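Local coordinates for protein 3,6-diketocamphane 1,6-monooxygenase (Pseudomonas putida, PDB 4UWM) that catalyses the FMNH2-dependent Baeyer-Villiger oxidation of a diketocamphane to a lactone, a step in the breakdown of (-)-camphor by its host, at residues 286-289 / 290-294. Residues are numbered along the deposited sequence; the frame is centred on the assembly and turned at random.
Sequences IPIW and RRFGM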
ATOM      1  N   ILE A 286     -16.695  26.025  -3.668  1.00 30.01           N
ATOM      2  CA  ILE A 286     -17.618  27.098  -3.284  1.00 31.46           C
ATOM      3  C   ILE A 286     -19.071  26.646  -3.400  1.00 30.83           C
ATOM      4  O   ILE A 286     -19.807  26.786  -2.424  1.00 36.17           O
ATOM      5  CB  ILE A 286     -17.315  28.450  -3.982  1.00 30.17           C
ATOM      6  CG1 ILE A 286     -16.097  29.102  -3.325  1.00 27.85           C
ATOM      7  CG2 ILE A 286     -18.504  29.399  -3.898  1.00 33.25           C
ATOM      8  CD1 ILE A 286     -15.367  30.112  -4.193  1.00 29.99           C
ATOM      9  N   PRO A 287     -19.482  26.053  -4.547  1.00 32.45           N
ATOM     10  CA  PRO A 287     -20.882  25.619  -4.619  1.00 28.35           C
ATOM     11  C   PRO A 287     -21.282  24.648  -3.498  1.00 39.35           C
ATOM     12  O   PRO A 287     -22.416  24.704  -3.024  1.00 32.72           O
ATOM     13  CB  PRO A 287     -20.964  24.927  -5.981  1.00 32.89           C
ATOM     14  CG  PRO A 287     -19.932  25.604  -6.802  1.00 33.60           C
ATOM     15  CD  PRO A 287     -18.797  25.860  -5.844  1.00 30.76           C
ATOM     16  N   ILE A 288     -20.357  23.773  -3.081  1.00 34.92           N
ATOM     17  CA  ILE A 288     -20.609  22.847  -1.980  1.00 34.57           C
ATOM     18  C   ILE A 288     -20.711  23.605  -0.657  1.00 32.35           C
ATOM     19  O   ILE A 288     -21.693  23.466   0.071  1.00 37.73           O
ATOM     20  CB  ILE A 288     -19.514  21.751  -1.883  1.00 32.82           C
ATOM     21  CG1 ILE A 288     -19.547  20.839  -3.110  1.00 31.56           C
ATOM     22  CG2 ILE A 288     -19.678  20.940  -0.604  1.00 37.25           C
ATOM     23  CD1 ILE A 288     -18.452  19.790  -3.121  1.00 37.61           C
ATOM     24  N   TRP A 289     -19.688  24.407  -0.359  1.00 32.85           N
ATOM     25  CA  TRP A 289     -19.628  25.171   0.873  1.00 34.11           C
ATOM     26  C   TRP A 289     -20.852  26.079   1.037  1.00 42.73           C
ATOM     27  O   TRP A 289     -21.403  26.189   2.140  1.00 39.46           O
ATOM     28  CB  TRP A 289     -18.341  25.992   0.933  1.00 29.38           C
ATOM     29  CG  TRP A 289     -17.115  25.186   1.139  1.00 31.58           C
ATOM     30  CD1 TRP A 289     -16.995  23.826   1.020  1.00 37.22           C
ATOM     31  CD2 TRP A 289     -15.804  25.673   1.482  1.00 31.42           C
ATOM     32  NE1 TRP A 289     -15.702  23.438   1.281  1.00 34.52           N
ATOM     33  CE2 TRP A 289     -14.950  24.548   1.568  1.00 31.45           C
ATOM     34  CE3 TRP A 289     -15.270  26.950   1.727  1.00 34.76           C
ATOM     35  CZ2 TRP A 289     -13.589  24.656   1.890  1.00 33.74           C
ATOM     36  CZ3 TRP A 289     -13.908  27.056   2.053  1.00 35.36           C
ATOM     37  CH2 TRP A 289     -13.089  25.911   2.138  1.00 32.76           C
ATOM     38  N   ARG A 290     -21.278  26.713  -0.055  1.00 45.33           N
ATOM     39  CA  ARG A 290     -22.464  27.562  -0.016  0.60 47.02           C
ATOM     40  C   ARG A 290     -23.728  26.753   0.262  1.00 45.96           C
ATOM     41  O   ARG A 290     -24.553  27.164   1.074  1.00 52.85           O
ATOM     42  CB  ARG A 290     -22.625  28.400  -1.289  0.60 41.94           C
ATOM     43  CG  ARG A 290     -23.547  29.598  -1.085  0.60 46.32           C
ATOM     44  CD  ARG A 290     -23.912  30.313  -2.380  0.60 51.85           C
ATOM     45  NE  ARG A 290     -22.746  30.724  -3.161  0.60 51.73           N
ATOM     46  CZ  ARG A 290     -21.976  31.775  -2.889  0.60 52.71           C
ATOM     47  NH1 ARG A 290     -22.227  32.546  -1.836  0.60 49.93           N
ATOM     48  NH2 ARG A 290     -20.944  32.049  -3.675  0.60 51.06           N
ATOM     49  N   ARG A 291     -23.870  25.599  -0.387  1.00 45.72           N
ATOM     50  CA  ARG A 291     -25.041  24.745  -0.185  1.00 43.70           C
ATOM     51  C   ARG A 291     -25.214  24.281   1.269  1.00 52.02           C
ATOM     52  O   ARG A 291     -26.339  24.124   1.738  1.00 60.66           O
ATOM     53  CB  ARG A 291     -25.010  23.538  -1.136  1.00 42.42           C
ATOM     54  CG  ARG A 291     -26.337  22.805  -1.238  1.00 54.00           C
ATOM     55  CD  ARG A 291     -26.337  21.776  -2.355  1.00 71.87           C
ATOM     56  NE  ARG A 291     -26.048  20.429  -1.868  1.00 81.79           N
ATOM     57  CZ  ARG A 291     -26.030  19.337  -2.630  1.00 86.60           C
ATOM     58  NH1 ARG A 291     -26.277  19.417  -3.930  1.00 98.71           N
ATOM     59  NH2 ARG A 291     -25.759  18.158  -2.090  1.00 92.16           N
ATOM     60  N   PHE A 292     -24.105  24.063   1.972  1.00 44.30           N
ATOM     61  CA  PHE A 292     -24.158  23.549   3.338  1.00 44.25           C
ATOM     62  C   PHE A 292     -23.756  24.604   4.365  1.00 45.81           C
ATOM     63  O   PHE A 292     -23.311  24.274   5.469  1.00 41.97           O
ATOM     64  CB  PHE A 292     -23.262  22.321   3.476  1.00 48.66           C
ATOM     65  CG  PHE A 292     -23.730  21.137   2.684  1.00 61.77           C
ATOM     66  CD1 PHE A 292     -24.707  20.281   3.194  1.00 63.39           C
ATOM     67  CD2 PHE A 292     -23.188  20.861   1.432  1.00 63.97           C
ATOM     68  CE1 PHE A 292     -25.139  19.180   2.465  1.00 62.68           C
ATOM     69  CE2 PHE A 292     -23.615  19.762   0.700  1.00 63.87           C
ATOM     70  CZ  PHE A 292     -24.593  18.923   1.216  1.00 64.69           C
ATOM     71  N   GLY A 293     -23.903  25.872   3.981  1.00 46.56           N
ATOM     72  CA  GLY A 293     -23.628  27.018   4.844  1.00 49.14           C
ATOM     73  C   GLY A 293     -22.283  26.993   5.529  1.00 50.35           C
ATOM     74  O   GLY A 293     -22.141  27.470   6.652  1.00 52.41           O
ATOM     75  N   MET A 294     -21.284  26.448   4.843  1.00 45.26           N
ATOM     76  CA  MET A 294     -19.959  26.280   5.430  1.00 39.23           C
ATOM     77  C   MET A 294     -19.098  27.540   5.430  1.00 40.50           C
ATOM     78  O   MET A 294     -17.993  27.543   5.978  1.00 41.69           O
ATOM     79  CB  MET A 294     -19.240  25.117   4.759  1.00 40.25           C
ATOM     80  CG  MET A 294     -19.892  23.776   5.066  1.00 43.43           C
ATOM     81  SD  MET A 294     -19.333  22.478   3.954  1.00 44.01           S
ATOM     82  CE  MET A 294     -17.573  22.532   4.271  1.00 39.49           C
TER
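W289 and M294 both set CG opposite their own carbonyl carbon (chi1 -71° and -67°), and a bend at the end of the methionine chain, chi3 58°, folds its methyl back over the indole. M294 CE thus lies over one face of the five-membered ring of W289, a CH-pi contact 3.9 Å from the centroid, and comes within 3.5 Å of W289 CD1. The sulfur stands obliquely to the same ring, which makes this a Met-aromatic pair, the two side chains crossing at about a right angle. In the backbone that carries this pair, helix 276-291 ends in a Schellman motif: M294 N donates to W289 O at 2.7 Å, G293 N reaches back to R290 O at 3.2 Å, and G293, at positive phi, is the C-prime residue. One turn earlier the regular helical bond from R290 N to I286 O measures 2.8 Å. Alongside, CD2 of F292 meets CG2 of I288 at 4.1 Å, with I288 O at the edge of the phenyl ring; I288 also packs on H183 of the second subunit. At the C-terminal end of the TIM-barrel strands, where this luciferase-family enzyme holds its flavin, M294 touches FMN and F203, while F281 meets the W289 ring edge-to-face.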